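PDB 3GBV: putative LacI-family transcriptional regulator from Bacteroides fragilis, which probably acts as a LacI-type transcriptional regulator, sensing an effector molecule through a two-lobed domain of the periplasmic-binding-protein fold. Local coordinates for residues 250-254 / 255-259; 274-277 / 278-281. One frame throughout, in Å; residues are numbered along the deposited sequence.

Contact 1: 250-254 / 255-259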
# COMPACT_ATOMS: atom_id res chain seq x y z
N ILE A 250 7.11 5.19 -4.66
CA ILE A 250 6.27 4.10 -5.11
C ILE A 250 6.99 2.81 -4.75
O ILE A 250 8.15 2.62 -5.11
CB ILE A 250 6.03 4.18 -6.62
CG1 ILE A 250 5.24 5.47 -6.93
CG2 ILE A 250 5.31 2.93 -7.10
CD1 ILE A 250 5.13 5.81 -8.41
N ALA A 251 6.31 1.94 -4.01
CA ALA A 251 6.91 0.68 -3.59
C ALA A 251 6.32 -0.49 -4.37
O ALA A 251 5.23 -0.40 -4.93
CB ALA A 251 6.70 0.48 -2.10
N GLN A 252 7.04 -1.61 -4.38
CA GLN A 252 6.58 -2.79 -5.10
C GLN A 252 6.77 -4.09 -4.30
O GLN A 252 6.68 -5.19 -4.86
CB GLN A 252 7.33 -2.90 -6.42
CG GLN A 252 8.83 -2.99 -6.23
CD GLN A 252 9.58 -3.03 -7.52
OE1 GLN A 252 10.53 -2.28 -7.71
NE2 GLN A 252 9.17 -3.90 -8.43
N GLN A 253 7.01 -3.96 -3.01
CA GLN A 253 7.21 -5.11 -2.13
C GLN A 253 8.28 -6.09 -2.63
O GLN A 253 7.98 -7.21 -3.06
CB GLN A 253 5.89 -5.85 -1.93
CG GLN A 253 4.89 -5.08 -1.08
CD GLN A 253 3.53 -5.72 -1.06
OE1 GLN A 253 3.40 -6.93 -0.88
NE2 GLN A 253 2.49 -4.91 -1.24
N PRO A 254 9.56 -5.66 -2.58
CA PRO A 254 10.67 -6.51 -3.03
C PRO A 254 10.81 -7.77 -2.17
O PRO A 254 11.13 -8.85 -2.69
CB PRO A 254 11.88 -5.59 -2.91
CG PRO A 254 11.47 -4.59 -1.83
CD PRO A 254 10.03 -4.32 -2.18
N GLU A 255 10.55 -7.64 -0.87
CA GLU A 255 10.64 -8.80 0.03
C GLU A 255 9.76 -9.93 -0.48
O GLU A 255 10.22 -11.07 -0.63
CB GLU A 255 10.20 -8.43 1.46
CG GLU A 255 10.89 -7.22 2.10
CD GLU A 255 10.31 -5.87 1.64
OE1 GLU A 255 9.32 -5.86 0.88
OE2 GLU A 255 10.87 -4.82 2.04
N LEU A 256 8.50 -9.62 -0.76
CA LEU A 256 7.53 -10.60 -1.26
C LEU A 256 7.90 -11.15 -2.64
O LEU A 256 7.62 -12.32 -2.94
CB LEU A 256 6.13 -9.99 -1.31
CG LEU A 256 4.95 -10.91 -1.65
CD1 LEU A 256 4.89 -12.07 -0.66
CD2 LEU A 256 3.66 -10.10 -1.61
N GLN A 257 8.53 -10.33 -3.48
CA GLN A 257 8.91 -10.81 -4.80
C GLN A 257 9.96 -11.92 -4.67
O GLN A 257 9.93 -12.90 -5.41
CB GLN A 257 9.46 -9.68 -5.66
CG GLN A 257 8.39 -8.73 -6.17
CD GLN A 257 8.94 -7.65 -7.08
OE1 GLN A 257 9.75 -7.92 -7.95
NE2 GLN A 257 8.47 -6.43 -6.89
N GLY A 258 10.89 -11.75 -3.74
CA GLY A 258 11.92 -12.75 -3.56
C GLY A 258 11.33 -14.00 -2.93
O GLY A 258 11.59 -15.13 -3.35
N PHE A 259 10.52 -13.78 -1.90
CA PHE A 259 9.87 -14.88 -1.21
C PHE A 259 9.07 -15.71 -2.21
O PHE A 259 9.24 -16.92 -2.32
CB PHE A 259 8.96 -14.34 -0.12
CG PHE A 259 8.37 -15.41 0.76
CD1 PHE A 259 9.09 -15.91 1.84
CD2 PHE A 259 7.13 -15.95 0.47
CE1 PHE A 259 8.58 -16.93 2.63
CE2 PHE A 259 6.61 -16.98 1.25
CZ PHE A 259 7.34 -17.47 2.34

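Contact 2: 274-277 / 278-281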
# COMPACT_ATOMS: atom_id res chain seq x y z
N GLU A 274 0.62 -26.27 -10.04
CA GLU A 274 0.42 -25.40 -11.20
C GLU A 274 0.77 -24.00 -10.68
O GLU A 274 0.53 -23.70 -9.51
CB GLU A 274 -1.04 -25.45 -11.63
CG GLU A 274 -1.29 -25.17 -13.10
CD GLU A 274 -0.75 -26.28 -13.99
OE1 GLU A 274 -1.09 -27.46 -13.74
OE2 GLU A 274 -0.01 -25.98 -14.94
N VAL A 275 1.34 -23.16 -11.53
CA VAL A 275 1.70 -21.80 -11.12
C VAL A 275 1.44 -20.76 -12.21
O VAL A 275 1.67 -21.01 -13.40
CB VAL A 275 3.19 -21.70 -10.68
CG1 VAL A 275 3.45 -22.61 -9.49
CG2 VAL A 275 4.10 -22.07 -11.84
N ALA A 276 0.95 -19.59 -11.81
CA ALA A 276 0.65 -18.51 -12.76
C ALA A 276 1.95 -17.90 -13.28
O ALA A 276 2.90 -17.73 -12.53
CB ALA A 276 -0.19 -17.44 -12.09
N CYS A 277 1.98 -17.57 -14.56
CA CYS A 277 3.18 -16.99 -15.14
C CYS A 277 3.35 -15.52 -14.75
O CYS A 277 4.42 -15.12 -14.33
CB CYS A 277 3.16 -17.11 -16.66
SG CYS A 277 4.72 -16.60 -17.42
N THR A 278 2.29 -14.73 -14.88
CA THR A 278 2.38 -13.31 -14.54
C THR A 278 1.83 -12.98 -13.16
O THR A 278 0.66 -13.25 -12.85
CB THR A 278 1.65 -12.44 -15.58
OG1 THR A 278 0.25 -12.76 -15.56
CG2 THR A 278 2.21 -12.68 -16.97
N ASN A 279 2.69 -12.40 -12.34
CA ASN A 279 2.34 -12.00 -10.99
C ASN A 279 2.70 -10.52 -10.84
O ASN A 279 3.82 -10.18 -10.45
CB ASN A 279 3.10 -12.85 -9.99
CG ASN A 279 2.77 -14.32 -10.13
OD1 ASN A 279 1.80 -14.80 -9.55
ND2 ASN A 279 3.56 -15.02 -10.94
N TYR A 280 1.76 -9.67 -11.20
CA TYR A 280 1.96 -8.24 -11.12
C TYR A 280 1.86 -7.79 -9.67
O TYR A 280 0.86 -8.01 -9.00
CB TYR A 280 0.94 -7.50 -11.99
CG TYR A 280 1.23 -7.60 -13.48
CD1 TYR A 280 2.50 -7.31 -13.98
CD2 TYR A 280 0.23 -7.96 -14.39
CE1 TYR A 280 2.77 -7.36 -15.34
CE2 TYR A 280 0.48 -8.01 -15.76
CZ TYR A 280 1.75 -7.71 -16.23
OH TYR A 280 2.01 -7.74 -17.58
N MSE A 281 2.93 -7.18 -9.18
CA MSE A 281 2.99 -6.70 -7.80
C MSE A 281 2.23 -5.37 -7.68
O MSE A 281 1.99 -4.70 -8.68
CB MSE A 281 4.45 -6.51 -7.38
CG MSE A 281 5.28 -7.78 -7.53
SE MSE A 281 4.45 -9.17 -6.38
CE MSE A 281 4.87 -8.57 -4.56

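Contact 1: 250-254 / 255-259
Where strand 246-251 leaves its sheet and crosses toward the other lobe, Q253 and P254 open the first turn of helix 254-270, with Q257 and G258 answering from the far side of that turn. Q253 is the N-cap residue. Its O accepts the amide N of Q257 at 3.2 Å. One residue on, P254 O takes the backbone N of G258 at 3.1 Å, and both of these residues are buried. Proline suits the first helical residue because no partner one turn back is needed for its nitrogen, and its ring already holds phi near the helical value.

E255 folds back beside that ring. A bend at its second torsion (chi2 80°) brings the carboxylate alongside the proline ring, leaving OE1 3.5 Å from P254 CD; this is van der Waals contact, since the proline nitrogen has no hydrogen to give. L256 runs alongside Q253, pointing the same way, and its CD2 lies 3.3 Å from Q253 OE1. The other end of that amide, NE2, is hydrogen-bonded to D284, on the strand antiparallel to 246-251 in the sheet.

This is one of the crossings between the lobes of a periplasmic-binding-protein fold, and long glutamine side chains span the turn here. Those of Q252 and Q257 cross at about a right angle, their amide planes 54° apart. Q257 CG packs 3.5 Å from Q253 O, beside the helix's opening bond. P254 also touches Y23 and D26 of helix 23-37.

Contact 2: 274-277 / 278-281
With chi1 of -60°, N279 sets its CG beside its own backbone N, and a chi2 of -86° turns the amide back along the chain toward A276. ND2 thereby reaches A276 O at 3.2 Å, three residues earlier, in a hydrogen bond. The donor comes from above the carbonyl plane, 54° out of it. The stronger partner of ND2 is F112 O on strand 111-114; asparagine suits the place because its amide nitrogen has two hydrogens for the two carbonyls.

Strand 278-280 runs parallel to 111-114 as an edge strand of the parallel sheet, counted within this chain. Here the loop after helix 254-270 is drawn into that edge, and backbone bonds from C277 and N279 to F112 extend the attachment. A276 offers a small methyl, and its CB lies 4.2 Å from N279 OD1 without crowding the amide. Between the two ends of the A276-N279 bond the chain bends through C277 and T278, at the surface of the protein, with the threonine side chain exposed.

In the fold
Contact 1 starts helix 254-270 and contact 2 the strand after it; their centres are about 14 Å apart. M281, a selenomethionine at the end of contact 2, joins them by packing: its CE lies 3.5 Å from L256 CD2 and 3.7 Å from Q253 O, its CB lies 3.6 Å from Q252 O, and it also touches the side chain of Q257. Thus the chain leaves one lobe through 250-254, runs out along the helix and returns through 278-281 to the start of that helix. A bound 1,2-ethanediol, probably from the crystallisation liquor, sits about 3 Å from the side chain of Q252, part of contact 1.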